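PDB 3VA7: KLLA0E08119p from Kluyveromyces lactis, which probably carboxylates urea to urea-1-carboxylate using bicarbonate, ATP and biotin, through the biotin carboxylase, carboxyltransferase and biotin-carrying parts held in this piece. Local coordinates for residues A234-K248 against K295-E308. Numbering follows the deposited sequence.
Sequences ARHVEIQMMGDGFGK and KYKCAGTVEFIYDE
Ten backbone hydrogen bonds, two for every second pair from Arg235-Tyr306 to Gly243-Cys298, tie strands 235-244 and 299-307 together; their axes run antiparallel at 158°. Beyond Gly243 the ladder ends as Gly245 N reaches Tyr296 O, and a water joins that same oxygen to Gly247 N.

Polar side chains collect on the face of His236, Glu238, Gln240, Thr301 and Glu303. His236 NE2 donates to Glu238 OE1 at 3.0 Å, the acceptor lying in the ring plane but the donor standing above the carboxylate plane. The Glu303 carboxylate, turned 83° from the imidazole, brings OE1 to 3.1 Å from His236 CE1 and OE2 to 3.1 Å from Glu238 OE1, a pairing of like charges probably eased by the histidine and the salt bridge from Arg255 to Glu238 OE2. A leucine here has no carboxylate and would probably leave the His236 ring against an apolar branch, without its acidic neighbour. A water accepts from Gln240 NE2 and donates to Thr301 OG1 (2.9 Å), which is also hydrogen-bonded to Gln323 OE1, while Arg255 holds Gln240 OE1.

The other face is mainly apolar. Ile239 CG1 meets the edge of the Phe304 ring at CE2 (3.6 Å). With CG anti to the carbonyl carbon (chi1 -72°), Arg235 runs alongside Tyr306, whose ring edge faces the guanidinium; NH1 forms a long salt bridge with Glu308 OE2 (3.6 Å), and NH2 binds Asp256 and Pro273 O.

The strands are neighbours in the antiparallel sheet of the biotin carboxylase part's ATP-grasp domain, with helix 277-293 against the face of Val237, Ile239, Val302 and Phe304.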
# COMPACT_ATOMS: atom_id res chain seq x y z
N ALA A 234 -32.34 -32.16 3.98
CA ALA A 234 -32.85 -31.71 2.69
C ALA A 234 -31.80 -31.16 1.72
O ALA A 234 -30.98 -30.32 2.10
CB ALA A 234 -33.99 -30.63 2.93
N ARG A 235 -31.88 -31.61 0.47
CA ARG A 235 -31.08 -31.05 -0.62
C ARG A 235 -31.83 -29.96 -1.42
O ARG A 235 -33.04 -29.76 -1.23
CB ARG A 235 -30.55 -32.17 -1.52
CG ARG A 235 -29.45 -32.93 -0.81
CD ARG A 235 -29.06 -34.16 -1.56
NE ARG A 235 -28.64 -33.85 -2.93
CZ ARG A 235 -28.42 -34.77 -3.87
NH1 ARG A 235 -28.57 -36.06 -3.61
NH2 ARG A 235 -28.04 -34.40 -5.10
N HIS A 236 -31.11 -29.23 -2.26
CA HIS A 236 -31.70 -28.16 -3.09
C HIS A 236 -31.34 -28.47 -4.55
O HIS A 236 -30.18 -28.26 -4.97
CB HIS A 236 -31.15 -26.83 -2.62
CG HIS A 236 -31.59 -25.64 -3.41
ND1 HIS A 236 -32.25 -24.57 -2.82
CD2 HIS A 236 -31.41 -25.30 -4.71
CE1 HIS A 236 -32.47 -23.64 -3.74
NE2 HIS A 236 -31.97 -24.06 -4.90
N VAL A 237 -32.28 -29.04 -5.30
CA VAL A 237 -32.00 -29.38 -6.67
C VAL A 237 -32.87 -28.48 -7.49
O VAL A 237 -34.07 -28.39 -7.24
CB VAL A 237 -32.30 -30.83 -6.99
CG1 VAL A 237 -31.89 -31.13 -8.40
CG2 VAL A 237 -31.55 -31.75 -6.03
N GLU A 238 -32.29 -27.75 -8.43
CA GLU A 238 -33.09 -26.83 -9.20
C GLU A 238 -32.94 -27.17 -10.67
O GLU A 238 -31.93 -27.79 -11.09
CB GLU A 238 -32.69 -25.39 -8.88
CG GLU A 238 -31.27 -25.01 -9.34
CD GLU A 238 -30.77 -23.71 -8.73
OE1 GLU A 238 -31.38 -23.18 -7.76
OE2 GLU A 238 -29.75 -23.21 -9.24
N ILE A 239 -33.95 -26.80 -11.44
CA ILE A 239 -33.93 -27.03 -12.86
C ILE A 239 -33.82 -25.71 -13.58
O ILE A 239 -34.56 -24.79 -13.30
CB ILE A 239 -35.16 -27.82 -13.34
CG1 ILE A 239 -35.22 -29.22 -12.72
CG2 ILE A 239 -35.16 -27.95 -14.91
CD1 ILE A 239 -34.44 -30.25 -13.53
N GLN A 240 -32.88 -25.62 -14.49
CA GLN A 240 -32.76 -24.43 -15.32
C GLN A 240 -33.65 -24.64 -16.52
O GLN A 240 -33.47 -25.61 -17.28
CB GLN A 240 -31.33 -24.25 -15.80
CG GLN A 240 -31.17 -23.22 -16.87
CD GLN A 240 -31.28 -21.82 -16.33
OE1 GLN A 240 -30.49 -21.39 -15.48
NE2 GLN A 240 -32.30 -21.11 -16.77
N MET A 241 -34.59 -23.73 -16.72
CA MET A 241 -35.52 -23.88 -17.80
C MET A 241 -35.51 -22.67 -18.72
O MET A 241 -35.19 -21.55 -18.31
CB MET A 241 -36.90 -24.24 -17.23
CG MET A 241 -38.12 -23.76 -17.98
SD MET A 241 -38.92 -22.44 -17.05
CE MET A 241 -39.11 -21.34 -18.45
N MET A 242 -35.83 -22.90 -19.98
CA MET A 242 -35.99 -21.83 -20.94
C MET A 242 -37.44 -21.87 -21.51
O MET A 242 -37.99 -22.95 -21.80
CB MET A 242 -34.94 -22.03 -22.02
CG MET A 242 -34.25 -20.76 -22.60
SD MET A 242 -33.40 -19.50 -21.58
CE MET A 242 -32.63 -20.53 -20.36
N GLY A 243 -38.08 -20.70 -21.61
CA GLY A 243 -39.41 -20.60 -22.20
C GLY A 243 -39.44 -19.60 -23.34
O GLY A 243 -38.70 -18.61 -23.32
N ASP A 244 -40.27 -19.83 -24.35
CA ASP A 244 -40.20 -18.94 -25.50
C ASP A 244 -41.26 -17.85 -25.46
O ASP A 244 -41.35 -16.99 -26.37
CB ASP A 244 -40.29 -19.73 -26.78
CG ASP A 244 -41.68 -20.24 -27.04
OD1 ASP A 244 -42.59 -20.05 -26.20
OD2 ASP A 244 -41.87 -20.83 -28.10
N GLY A 245 -42.06 -17.87 -24.41
CA GLY A 245 -43.05 -16.83 -24.23
C GLY A 245 -44.33 -17.14 -24.98
O GLY A 245 -45.22 -16.29 -25.07
N PHE A 246 -44.44 -18.36 -25.51
CA PHE A 246 -45.55 -18.70 -26.38
C PHE A 246 -45.94 -20.08 -26.10
O PHE A 246 -46.47 -20.74 -26.97
CB PHE A 246 -45.17 -18.58 -27.87
CG PHE A 246 -44.85 -17.18 -28.30
CD1 PHE A 246 -45.84 -16.21 -28.32
CD2 PHE A 246 -43.56 -16.84 -28.67
CE1 PHE A 246 -45.55 -14.85 -28.69
CE2 PHE A 246 -43.22 -15.48 -29.06
CZ PHE A 246 -44.22 -14.49 -29.07
N GLY A 247 -45.65 -20.56 -24.90
CA GLY A 247 -46.12 -21.89 -24.52
C GLY A 247 -45.11 -23.03 -24.59
O GLY A 247 -45.33 -24.10 -23.99
N LYS A 248 -44.02 -22.82 -25.32
CA LYS A 248 -42.91 -23.80 -25.36
C LYS A 248 -41.93 -23.59 -24.22
O LYS A 248 -41.59 -22.44 -23.88
CB LYS A 248 -42.18 -23.81 -26.70
CG LYS A 248 -42.61 -24.97 -27.63
CD LYS A 248 -43.03 -24.29 -28.95
CE LYS A 248 -42.85 -25.14 -30.22
NZ LYS A 248 -42.42 -24.24 -31.36
N LYS A 295 -46.77 -19.82 -20.27
CA LYS A 295 -46.23 -19.21 -21.48
C LYS A 295 -44.98 -18.42 -21.02
O LYS A 295 -44.77 -17.23 -21.33
CB LYS A 295 -47.26 -18.27 -22.17
CG LYS A 295 -47.91 -18.81 -23.43
CD LYS A 295 -49.34 -19.20 -23.23
CE LYS A 295 -50.03 -19.68 -24.54
NZ LYS A 295 -50.72 -18.64 -25.37
N TYR A 296 -44.19 -19.09 -20.19
CA TYR A 296 -43.00 -18.44 -19.67
C TYR A 296 -42.02 -17.97 -20.79
O TYR A 296 -41.81 -18.67 -21.78
CB TYR A 296 -42.29 -19.32 -18.66
CG TYR A 296 -41.27 -18.56 -17.82
CD1 TYR A 296 -41.59 -18.14 -16.53
CD2 TYR A 296 -39.97 -18.30 -18.33
CE1 TYR A 296 -40.65 -17.47 -15.75
CE2 TYR A 296 -39.02 -17.64 -17.56
CZ TYR A 296 -39.37 -17.22 -16.27
OH TYR A 296 -38.45 -16.54 -15.51
N LYS A 297 -41.47 -16.76 -20.59
CA LYS A 297 -40.50 -16.15 -21.48
C LYS A 297 -39.09 -15.90 -20.87
O LYS A 297 -38.94 -15.23 -19.79
CB LYS A 297 -41.04 -14.84 -22.03
CG LYS A 297 -40.47 -14.60 -23.35
CD LYS A 297 -40.96 -13.33 -23.96
CE LYS A 297 -41.05 -13.57 -25.49
NZ LYS A 297 -41.50 -12.37 -26.25
N CYS A 298 -38.08 -16.40 -21.63
CA CYS A 298 -36.65 -16.35 -21.33
C CYS A 298 -36.27 -17.37 -20.27
O CYS A 298 -36.71 -18.51 -20.35
CB CYS A 298 -36.14 -14.93 -20.97
SG CYS A 298 -36.35 -13.67 -22.28
N ALA A 299 -35.47 -16.98 -19.28
CA ALA A 299 -34.86 -17.98 -18.40
C ALA A 299 -35.50 -17.98 -17.02
O ALA A 299 -35.69 -16.93 -16.40
CB ALA A 299 -33.29 -17.79 -18.27
N GLY A 300 -35.80 -19.15 -16.52
CA GLY A 300 -36.26 -19.23 -15.17
C GLY A 300 -35.79 -20.52 -14.55
O GLY A 300 -35.44 -21.47 -15.27
N THR A 301 -35.81 -20.55 -13.21
CA THR A 301 -35.42 -21.72 -12.47
C THR A 301 -36.49 -22.22 -11.53
O THR A 301 -37.11 -21.45 -10.75
CB THR A 301 -34.14 -21.46 -11.63
OG1 THR A 301 -33.08 -21.00 -12.51
CG2 THR A 301 -33.71 -22.73 -10.84
N VAL A 302 -36.69 -23.53 -11.60
CA VAL A 302 -37.62 -24.16 -10.74
C VAL A 302 -36.82 -24.85 -9.68
O VAL A 302 -36.12 -25.82 -9.98
CB VAL A 302 -38.48 -25.17 -11.50
CG1 VAL A 302 -39.59 -25.66 -10.60
CG2 VAL A 302 -39.06 -24.55 -12.80
N GLU A 303 -36.89 -24.35 -8.46
CA GLU A 303 -36.23 -24.98 -7.34
C GLU A 303 -37.12 -26.04 -6.67
O GLU A 303 -38.33 -25.84 -6.46
CB GLU A 303 -35.79 -23.95 -6.28
CG GLU A 303 -35.24 -22.64 -6.83
CD GLU A 303 -34.41 -21.87 -5.82
OE1 GLU A 303 -34.82 -21.77 -4.64
OE2 GLU A 303 -33.32 -21.37 -6.20
N PHE A 304 -36.49 -27.15 -6.32
CA PHE A 304 -37.11 -28.21 -5.55
C PHE A 304 -36.29 -28.55 -4.29
O PHE A 304 -35.07 -28.39 -4.26
CB PHE A 304 -37.17 -29.47 -6.39
CG PHE A 304 -37.86 -29.30 -7.69
CD1 PHE A 304 -39.27 -29.20 -7.75
CD2 PHE A 304 -37.12 -29.32 -8.87
CE1 PHE A 304 -39.92 -29.10 -8.98
CE2 PHE A 304 -37.76 -29.21 -10.11
CZ PHE A 304 -39.16 -29.10 -10.17
N ILE A 305 -36.98 -29.03 -3.25
CA ILE A 305 -36.40 -29.74 -2.12
C ILE A 305 -36.32 -31.20 -2.53
O ILE A 305 -37.21 -31.70 -3.23
CB ILE A 305 -37.33 -29.61 -0.93
CG1 ILE A 305 -37.76 -28.13 -0.80
CG2 ILE A 305 -36.67 -30.15 0.34
CD1 ILE A 305 -38.51 -27.71 0.48
N TYR A 306 -35.25 -31.88 -2.12
CA TYR A 306 -35.05 -33.30 -2.48
C TYR A 306 -34.65 -34.18 -1.28
O TYR A 306 -33.62 -33.94 -0.62
CB TYR A 306 -34.01 -33.44 -3.60
CG TYR A 306 -33.72 -34.85 -4.09
CD1 TYR A 306 -34.74 -35.68 -4.53
CD2 TYR A 306 -32.40 -35.33 -4.17
CE1 TYR A 306 -34.49 -36.98 -5.01
CE2 TYR A 306 -32.13 -36.64 -4.65
CZ TYR A 306 -33.19 -37.46 -5.06
OH TYR A 306 -32.98 -38.75 -5.55
N ASP A 307 -35.47 -35.20 -0.99
CA ASP A 307 -35.14 -36.21 0.01
C ASP A 307 -34.41 -37.33 -0.70
O ASP A 307 -35.02 -38.14 -1.41
CB ASP A 307 -36.39 -36.73 0.71
CG ASP A 307 -36.08 -37.37 2.07
OD1 ASP A 307 -35.16 -38.23 2.18
OD2 ASP A 307 -36.77 -36.99 3.05
N GLU A 308 -33.09 -37.34 -0.52
CA GLU A 308 -32.19 -38.29 -1.18
C GLU A 308 -32.56 -39.74 -0.86
O GLU A 308 -32.61 -40.61 -1.75
CB GLU A 308 -30.76 -38.00 -0.71
CG GLU A 308 -29.68 -38.82 -1.39
CD GLU A 308 -28.30 -38.27 -1.10
OE1 GLU A 308 -28.17 -37.32 -0.29
OE2 GLU A 308 -27.33 -38.79 -1.69
O HOH W 1 -32.73 -18.91 -14.48
O HOH W 2 -43.53 -20.33 -22.96